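Local coordinates for protein apical membrane antigen AMA1 (Toxoplasma gondii ME49, PDB 4YIV) that takes part in host-cell invasion as an essential microneme antigen of the moving junction, the ring formed between the parasite's apical tip and the host membrane, at residues Pro229-Arg234 with Ala335-Glu340; Thr255-Val260 with Glu310-Leu315; Phe271-Val276 with Val296-Gly301. All blocks are in the same frame, centred on the assembly; numbering follows the deposited sequence.

All three contacts belong to one five-stranded antiparallel sheet and the loops that enter and leave it, in the PAN-like second domain of AMA1. Contact 1 closes the long loop within which contacts 2 and 3 are nested. It lies at the edge formed by strand 233-234, whereas contact 2 builds the other edge, with centres about 18 Å apart. Contact 3 ties the end of helix 263-272 to the lead-in of strand 300-305, its centre about 13 Å from that of contact 2; V256 CG2 packs 3.8 Å from R298 NE there. The engineered replacement of the DII loop probably lies between the arms of contact 3. A bound cobalt ion lies about 5 Å from the L338 side chain.

Contact 1 of 3, residues Pro229-Arg234 with Ala335-Glu340; sequences PNQALR and AGSLSE
Backbone hydrogen bonds set the path of A335-E340 along P229-R234. S337 N donates to N230 O at 2.8 Å, and two residues further on A232 N reaches S339 O at 3.1 Å, from above its carbonyl plane. The same S339 O accepts a second bond from S337 OG, 2.8 Å away and in the carbonyl plane on a lone pair, so one carbonyl is gripped by both segments. The hydroxyl gets there because its first torsion (65°) sets it between the S337 backbone N and carbonyl carbon.

A water links the two segments further along, donating to A232 O and to E340 O. Beside it the E340 CA-H makes a weaker contact with A232 O, the carbon lying 3.4 Å from the oxygen.

Charged groups meet at the solvent-facing end. R234 NE and E340 OE2 form a salt bridge at 3.3 Å, the guanidinium and carboxylate planes turned 53° apart, while E340 CG also lies alongside R234 CB.

The apolar pair is P229 CG with A335 CB, 4.2 Å apart. Other close packing is on backbone carbonyls: A232 CB comes within 3.3 Å of L338 O, and G336 CA packs against the P229 and N230 carbonyl oxygens.

After strand 329-333, the neighbour of strand 233-234 in the sheet, the chain turns back and runs alongside P229-R234 in the same direction, beside the edge pairing rather than as part of it. W267 of helix 263-272 donates to G336 O, L338 rests on the same helix, and W62 of strand 61-62 donates to N230 OD1.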
loop_
_atom_site.group_PDB
_atom_site.type_symbol
_atom_site.label_atom_id
_atom_site.label_comp_id
_atom_site.label_asym_id
_atom_site.label_seq_id
_atom_site.Cartn_x
_atom_site.Cartn_y
_atom_site.Cartn_z
ATOM N N PRO A 229 -2.654 4.795 6.184
ATOM C CA PRO A 229 -1.409 5.128 6.846
ATOM C C PRO A 229 -0.355 5.450 5.798
ATOM O O PRO A 229 0.602 4.694 5.598
ATOM C CB PRO A 229 -1.086 3.865 7.634
ATOM C CG PRO A 229 -1.560 2.780 6.746
ATOM C CD PRO A 229 -2.794 3.323 6.045
ATOM N N ASN A 230 -0.558 6.564 5.104
ATOM C CA ASN A 230 0.215 6.874 3.907
ATOM C C ASN A 230 1.708 7.013 4.135
ATOM O O ASN A 230 2.522 6.567 3.315
ATOM C CB ASN A 230 -0.303 8.164 3.271
ATOM C CG ASN A 230 -1.743 8.033 2.799
ATOM O OD1 ASN A 230 -2.040 7.197 1.952
ATOM N ND2 ASN A 230 -2.644 8.832 3.361
ATOM N N GLN A 231 2.058 7.623 5.259
ATOM C CA GLN A 231 3.454 7.837 5.634
ATOM C C GLN A 231 3.920 7.022 6.851
ATOM O O GLN A 231 3.130 6.640 7.719
ATOM C CB GLN A 231 3.685 9.320 5.928
ATOM C CG GLN A 231 4.159 10.124 4.712
ATOM C CD GLN A 231 3.180 10.068 3.555
ATOM O OE1 GLN A 231 3.410 9.408 2.533
ATOM N NE2 GLN A 231 2.068 10.740 3.726
ATOM N N ALA A 232 5.211 6.749 6.881
ATOM C CA ALA A 232 5.882 6.209 8.070
ATOM C C ALA A 232 5.665 7.149 9.275
ATOM O O ALA A 232 5.430 8.355 9.119
ATOM C CB ALA A 232 7.348 6.035 7.795
ATOM N N LEU A 233 5.715 6.592 10.468
ATOM C CA LEU A 233 5.498 7.370 11.687
ATOM C C LEU A 233 6.764 7.355 12.524
ATOM O O LEU A 233 7.126 6.344 13.131
ATOM C CB LEU A 233 4.306 6.814 12.483
ATOM C CG LEU A 233 4.036 7.391 13.881
ATOM C CD1 LEU A 233 3.556 8.813 13.779
ATOM C CD2 LEU A 233 3.005 6.568 14.630
ATOM N N ARG A 234 7.433 8.502 12.559
ATOM C CA ARG A 234 8.730 8.616 13.205
ATOM C C ARG A 234 8.543 8.821 14.696
ATOM O O ARG A 234 7.640 9.553 15.093
ATOM C CB ARG A 234 9.525 9.794 12.604
ATOM C CG ARG A 234 10.937 9.918 13.127
ATOM C CD ARG A 234 11.754 10.924 12.327
ATOM N NE ARG A 234 11.152 12.254 12.356
ATOM C CZ ARG A 234 11.501 13.235 13.188
ATOM N NH1 ARG A 234 12.476 13.065 14.077
ATOM N NH2 ARG A 234 10.869 14.401 13.122
ATOM N N ALA A 335 1.134 -0.692 3.688
ATOM C CA ALA A 335 0.501 0.234 2.741
ATOM C C ALA A 335 1.301 1.526 2.528
ATOM O O ALA A 335 1.234 2.126 1.448
ATOM C CB ALA A 335 -0.908 0.608 3.213
ATOM N N GLY A 336 2.034 1.952 3.548
ATOM C CA GLY A 336 2.643 3.266 3.522
ATOM C C GLY A 336 4.028 3.386 2.919
ATOM O O GLY A 336 4.637 2.407 2.481
ATOM N N SER A 337 4.548 4.617 2.975
ATOM C CA SER A 337 5.804 4.987 2.333
ATOM C C SER A 337 6.942 4.849 3.332
ATOM O O SER A 337 6.715 4.775 4.536
ATOM C CB SER A 337 5.763 6.438 1.808
ATOM O OG SER A 337 5.645 7.334 2.903
ATOM N N LEU A 338 8.172 4.821 2.826
ATOM C CA LEU A 338 9.348 4.820 3.680
ATOM C C LEU A 338 9.473 6.149 4.387
ATOM O O LEU A 338 9.756 6.209 5.594
ATOM C CB LEU A 338 10.606 4.529 2.849
ATOM C CG LEU A 338 11.959 4.568 3.546
ATOM C CD1 LEU A 338 12.037 3.625 4.701
ATOM C CD2 LEU A 338 12.998 4.229 2.531
ATOM N N SER A 339 9.248 7.224 3.635
ATOM C CA SER A 339 9.360 8.562 4.204
ATOM C C SER A 339 8.249 8.855 5.208
ATOM O O SER A 339 7.097 8.430 5.027
ATOM C CB SER A 339 9.330 9.636 3.105
ATOM O OG SER A 339 9.546 10.902 3.721
ATOM N N GLU A 340 8.601 9.551 6.285
ATOM C CA GLU A 340 7.613 10.090 7.212
ATOM C C GLU A 340 7.052 11.450 6.727
ATOM O O GLU A 340 6.089 11.974 7.277
ATOM C CB GLU A 340 8.200 10.205 8.638
ATOM C CG GLU A 340 9.056 11.411 8.936
ATOM C CD GLU A 340 10.490 11.258 8.493
ATOM O OE1 GLU A 340 10.759 10.414 7.604
ATOM O OE2 GLU A 340 11.352 11.981 9.049
HETATM O O HOH W 1 4.527 10.707 9.560
#

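Contact 2 of 3, residues Thr255-Val260 with Glu310-Leu315; sequences TVIERV and EGKCAL
L315, R259 and K312 lose the most surface where strand 256-259 runs antiparallel to strand 311-316. L315 pairs with V256 as a hydrogen-bonded pair: L315 N donates to V256 O at 2.7 Å and V256 N returns to L315 O at 3.0 Å. Their CB atoms lie on one face of the sheet, with E258 and C313, which form the next hydrogen-bonded pair; C313 is held to C266 by a disulfide.

R259 and K312 form a non-hydrogen-bonded pair and share the other face with I257 and A314. K312 runs out extended, its CD 4.0 Å from I257 CG2 and its CE beside the R259 guanidinium. R259 NE forms a salt bridge with E310 OE1 at the guanidinium edge; the modelled 2.4 Å is doubtful. The two planes are 36° apart. V260 N closes the row by donating to G311 O.

Both faces mix apolar and charged groups. C313, L315, V260 and E258 (to K269) bind the pair to helix 263-272. In the salt-bridge network, E310 probably offsets the charges of R259 and K312; its OE2, hydrogen-bonded to T308, is a long ion-pair partner of K312 NZ.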
loop_
_atom_site.group_PDB
_atom_site.type_symbol
_atom_site.label_atom_id
_atom_site.label_comp_id
_atom_site.label_asym_id
_atom_site.label_seq_id
_atom_site.Cartn_x
_atom_site.Cartn_y
_atom_site.Cartn_z
ATOM N N THR A 255 4.511 -11.658 18.111
ATOM C CA THR A 255 5.342 -10.765 17.310
ATOM C C THR A 255 6.582 -11.451 16.744
ATOM O O THR A 255 7.272 -12.198 17.416
ATOM C CB THR A 255 5.758 -9.527 18.146
ATOM O OG1 THR A 255 4.560 -8.828 18.509
ATOM C CG2 THR A 255 6.673 -8.609 17.328
ATOM N N VAL A 256 6.839 -11.214 15.466
ATOM C CA VAL A 256 8.039 -11.646 14.837
ATOM C C VAL A 256 9.057 -10.523 15.005
ATOM O O VAL A 256 8.805 -9.384 14.590
ATOM C CB VAL A 256 7.808 -11.965 13.322
ATOM C CG1 VAL A 256 9.102 -12.338 12.635
ATOM C CG2 VAL A 256 6.769 -13.088 13.160
ATOM N N ILE A 257 10.223 -10.850 15.548
ATOM C CA ILE A 257 11.330 -9.887 15.652
ATOM C C ILE A 257 12.522 -10.362 14.842
ATOM O O ILE A 257 12.988 -11.469 15.045
ATOM C CB ILE A 257 11.767 -9.682 17.137
ATOM C CG1 ILE A 257 10.609 -9.125 17.963
ATOM C CG2 ILE A 257 13.007 -8.768 17.220
ATOM C CD1 ILE A 257 10.873 -9.046 19.440
ATOM N N GLU A 258 13.012 -9.541 13.916
ATOM C CA GLU A 258 14.155 -9.917 13.106
ATOM C C GLU A 258 15.204 -8.814 13.023
ATOM O O GLU A 258 14.879 -7.616 13.059
ATOM C CB GLU A 258 13.667 -10.317 11.698
ATOM C CG GLU A 258 12.745 -11.534 11.772
ATOM C CD GLU A 258 12.006 -11.843 10.474
ATOM O OE1 GLU A 258 12.001 -10.977 9.566
ATOM O OE2 GLU A 258 11.422 -12.963 10.388
ATOM N N ARG A 259 16.472 -9.215 12.928
ATOM C CA ARG A 259 17.552 -8.253 12.732
ATOM C C ARG A 259 17.462 -7.597 11.351
ATOM O O ARG A 259 17.169 -8.256 10.360
ATOM C CB ARG A 259 18.912 -8.933 12.898
ATOM C CG ARG A 259 19.173 -9.429 14.317
ATOM C CD ARG A 259 20.652 -9.403 14.677
ATOM N NE ARG A 259 20.832 -9.842 16.057
ATOM C CZ ARG A 259 20.905 -11.113 16.437
ATOM N NH1 ARG A 259 21.054 -11.417 17.725
ATOM N NH2 ARG A 259 20.833 -12.082 15.531
ATOM N N VAL A 260 17.703 -6.293 11.282
ATOM C CA VAL A 260 17.824 -5.624 9.995
ATOM C C VAL A 260 19.042 -4.721 10.008
ATOM O O VAL A 260 19.469 -4.270 11.066
ATOM C CB VAL A 260 16.554 -4.801 9.660
ATOM C CG1 VAL A 260 15.375 -5.726 9.528
ATOM C CG2 VAL A 260 16.283 -3.747 10.751
ATOM N N GLU A 310 21.808 -3.438 18.275
ATOM C CA GLU A 310 21.455 -4.027 16.977
ATOM C C GLU A 310 20.120 -3.456 16.453
ATOM O O GLU A 310 19.156 -3.343 17.211
ATOM C CB GLU A 310 21.333 -5.549 17.077
ATOM C CG GLU A 310 22.422 -6.265 17.882
ATOM C CD GLU A 310 22.000 -7.682 18.292
ATOM O OE1 GLU A 310 22.279 -8.625 17.521
ATOM O OE2 GLU A 310 21.376 -7.856 19.370
ATOM N N GLY A 311 20.060 -3.111 15.172
ATOM C CA GLY A 311 18.796 -2.696 14.581
ATOM C C GLY A 311 17.887 -3.915 14.471
ATOM O O GLY A 311 18.342 -4.981 14.057
ATOM N N LYS A 312 16.621 -3.768 14.850
ATOM C CA LYS A 312 15.653 -4.869 14.750
ATOM C C LYS A 312 14.319 -4.403 14.167
ATOM O O LYS A 312 14.005 -3.210 14.155
ATOM C CB LYS A 312 15.450 -5.517 16.124
ATOM C CG LYS A 312 16.715 -6.279 16.548
ATOM C CD LYS A 312 16.527 -7.069 17.808
ATOM C CE LYS A 312 17.754 -7.934 18.111
ATOM N NZ LYS A 312 17.489 -8.752 19.327
ATOM N N CYS A 313 13.552 -5.351 13.689
ATOM C CA CYS A 313 12.278 -5.074 13.108
ATOM C C CYS A 313 11.234 -5.931 13.756
ATOM O O CYS A 313 11.335 -7.108 13.711
ATOM C CB CYS A 313 12.302 -5.329 11.616
ATOM S SG CYS A 313 10.793 -4.881 10.774
ATOM N N ALA A 314 10.253 -5.307 14.375
ATOM C CA ALA A 314 9.161 -6.027 15.015
ATOM C C ALA A 314 7.933 -5.972 14.155
ATOM O O ALA A 314 7.450 -4.881 13.835
ATOM C CB ALA A 314 8.854 -5.456 16.364
ATOM N N LEU A 315 7.396 -7.149 13.838
ATOM C CA LEU A 315 6.239 -7.295 12.960
ATOM C C LEU A 315 5.054 -8.003 13.602
ATOM O O LEU A 315 5.216 -9.027 14.290
ATOM C CB LEU A 315 6.638 -8.069 11.733
ATOM C CG LEU A 315 7.849 -7.562 10.967
ATOM C CD1 LEU A 315 8.323 -8.621 10.046
ATOM C CD2 LEU A 315 7.422 -6.387 10.155
#

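Contact 3 of 3, residues Phe271-Val276 with Val296-Gly301; sequences FENDGV and VGRNYG
The guanidinium of R298 is bordered by the N273-V276 turn on a face and at an edge. The CA of G275 lies over one face of the group. At the edge, in its plane, D274 OD1 takes a hydrogen bond from R298 NH1 at 3.1 Å, part of a salt bridge whose two planes are 25° apart. The amide oxygen of N273 also accepts from NH1, at 2.9 Å, but stands tilted from the guanidinium plane.

N273 works with both ends of its amide. OD1 is approached from opposite faces of the amide plane, by R298 NH1 on one and by G275 N, 2.8 Å away, on the other. ND2 lines up with R298 O in an almost straight bond (177°) of 3.1 Å, and it also donates back to K269 O in the helix. With CG set between the backbone N and carbonyl carbon (chi1 79°), the asparagine can reach its own turn and the arginine together.

The bond from G275 N makes an Asx turn, overlaid on the type I beta turn from N273 to V276 that begins just as helix 263-272 ends. R298, in turn, is the centre of an inverse gamma turn ahead of strand 300-305. The two turns are therefore latched side by side at the base of the connection that probably carries the engineered shortening of the DII loop.

Backbone contact completes the latch. R298 N donates to G275 O at 2.8 Å, from well above the carbonyl plane, and G297 CA passes close to the same oxygen. V276 crosses N299 at about a right angle, its CG2 3.5 Å from N299 OD1, an oxygen that accepts a hydrogen bond from A277 N.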
loop_
_atom_site.group_PDB
_atom_site.type_symbol
_atom_site.label_atom_id
_atom_site.label_comp_id
_atom_site.label_asym_id
_atom_site.label_seq_id
_atom_site.Cartn_x
_atom_site.Cartn_y
_atom_site.Cartn_z
ATOM N N PHE A 271 5.746 -5.129 4.069
ATOM C CA PHE A 271 5.058 -5.467 2.823
ATOM C C PHE A 271 5.343 -6.881 2.311
ATOM O O PHE A 271 4.473 -7.520 1.716
ATOM C CB PHE A 271 5.463 -4.479 1.726
ATOM C CG PHE A 271 4.787 -4.709 0.403
ATOM C CD1 PHE A 271 3.444 -4.444 0.223
ATOM C CD2 PHE A 271 5.520 -5.182 -0.670
ATOM C CE1 PHE A 271 2.849 -4.657 -1.007
ATOM C CE2 PHE A 271 4.942 -5.402 -1.889
ATOM C CZ PHE A 271 3.596 -5.129 -2.069
ATOM N N GLU A 272 6.573 -7.342 2.482
ATOM C CA GLU A 272 6.999 -8.573 1.808
ATOM C C GLU A 272 6.998 -9.820 2.699
ATOM O O GLU A 272 7.163 -10.921 2.185
ATOM C CB GLU A 272 8.392 -8.357 1.186
ATOM C CG GLU A 272 8.402 -7.309 0.068
ATOM C CD GLU A 272 9.633 -7.366 -0.803
ATOM O OE1 GLU A 272 9.667 -6.681 -1.868
ATOM O OE2 GLU A 272 10.587 -8.081 -0.423
ATOM N N ASN A 273 6.753 -9.681 4.002
ATOM C CA ASN A 273 6.783 -10.853 4.868
ATOM C C ASN A 273 5.604 -11.772 4.532
ATOM O O ASN A 273 4.561 -11.320 4.019
ATOM C CB ASN A 273 6.769 -10.447 6.343
ATOM C CG ASN A 273 5.389 -10.083 6.835
ATOM O OD1 ASN A 273 4.564 -10.958 7.121
ATOM N ND2 ASN A 273 5.128 -8.791 6.952
ATOM N N ASP A 274 5.734 -13.063 4.820
ATOM C CA ASP A 274 4.737 -14.031 4.318
ATOM C C ASP A 274 3.365 -13.943 4.965
ATOM O O ASP A 274 2.406 -14.601 4.522
ATOM C CB ASP A 274 5.293 -15.452 4.450
ATOM C CG ASP A 274 5.126 -16.040 5.870
ATOM O OD1 ASP A 274 5.275 -15.338 6.902
ATOM O OD2 ASP A 274 4.845 -17.242 5.928
ATOM N N GLY A 275 3.240 -13.095 5.970
ATOM C CA GLY A 275 2.017 -12.945 6.715
ATOM C C GLY A 275 1.181 -11.696 6.335
ATOM O O GLY A 275 0.064 -11.511 6.803
ATOM N N VAL A 276 1.708 -10.857 5.462
ATOM C CA VAL A 276 0.997 -9.648 4.998
ATOM C C VAL A 276 -0.348 -10.010 4.354
ATOM O O VAL A 276 -0.464 -11.036 3.689
ATOM C CB VAL A 276 1.853 -8.835 3.971
ATOM C CG1 VAL A 276 2.055 -9.675 2.728
ATOM C CG2 VAL A 276 1.198 -7.501 3.561
ATOM N N VAL A 296 -6.745 -8.244 6.648
ATOM C CA VAL A 296 -6.174 -8.862 7.830
ATOM C C VAL A 296 -4.827 -9.472 7.523
ATOM O O VAL A 296 -4.690 -10.194 6.537
ATOM C CB VAL A 296 -7.105 -9.981 8.388
ATOM C CG1 VAL A 296 -6.500 -10.587 9.663
ATOM C CG2 VAL A 296 -8.528 -9.429 8.625
ATOM N N GLY A 297 -3.847 -9.261 8.392
ATOM C CA GLY A 297 -2.518 -9.758 8.125
ATOM C C GLY A 297 -1.430 -9.066 8.914
ATOM O O GLY A 297 -1.705 -8.107 9.637
ATOM N N ARG A 298 -0.208 -9.570 8.816
ATOM C CA ARG A 298 0.937 -9.043 9.544
ATOM C C ARG A 298 1.422 -7.862 8.730
ATOM O O ARG A 298 2.420 -7.928 8.066
ATOM C CB ARG A 298 2.013 -10.117 9.611
ATOM C CG ARG A 298 3.150 -9.802 10.550
ATOM C CD ARG A 298 4.273 -10.824 10.513
ATOM N NE ARG A 298 3.859 -12.156 10.901
ATOM C CZ ARG A 298 4.024 -13.248 10.170
ATOM N NH1 ARG A 298 4.627 -13.207 9.010
ATOM N NH2 ARG A 298 3.612 -14.395 10.637
ATOM N N ASN A 299 0.659 -6.794 8.823
ATOM C CA ASN A 299 0.821 -5.576 8.032
ATOM C C ASN A 299 1.612 -4.454 8.701
ATOM O O ASN A 299 1.886 -3.428 8.061
ATOM C CB ASN A 299 -0.543 -4.982 7.704
ATOM C CG ASN A 299 -1.443 -5.937 6.977
ATOM O OD1 ASN A 299 -0.984 -6.813 6.249
ATOM N ND2 ASN A 299 -2.737 -5.741 7.131
ATOM N N TYR A 300 1.981 -4.660 9.962
ATOM C CA TYR A 300 2.407 -3.579 10.845
ATOM C C TYR A 300 3.757 -3.874 11.410
ATOM O O TYR A 300 4.080 -5.023 11.750
ATOM C CB TYR A 300 1.384 -3.390 11.987
ATOM C CG TYR A 300 -0.004 -3.307 11.496
ATOM C CD1 TYR A 300 -0.476 -2.125 10.932
ATOM C CD2 TYR A 300 -0.851 -4.395 11.538
ATOM C CE1 TYR A 300 -1.709 -2.026 10.446
ATOM C CE2 TYR A 300 -2.125 -4.301 11.043
ATOM C CZ TYR A 300 -2.546 -3.105 10.506
ATOM O OH TYR A 300 -3.798 -2.969 9.996
ATOM N N GLY A 301 4.592 -2.852 11.511
ATOM C CA GLY A 301 5.875 -3.089 12.115
ATOM C C GLY A 301 6.607 -1.843 12.521
ATOM O O GLY A 301 6.175 -0.718 12.202
#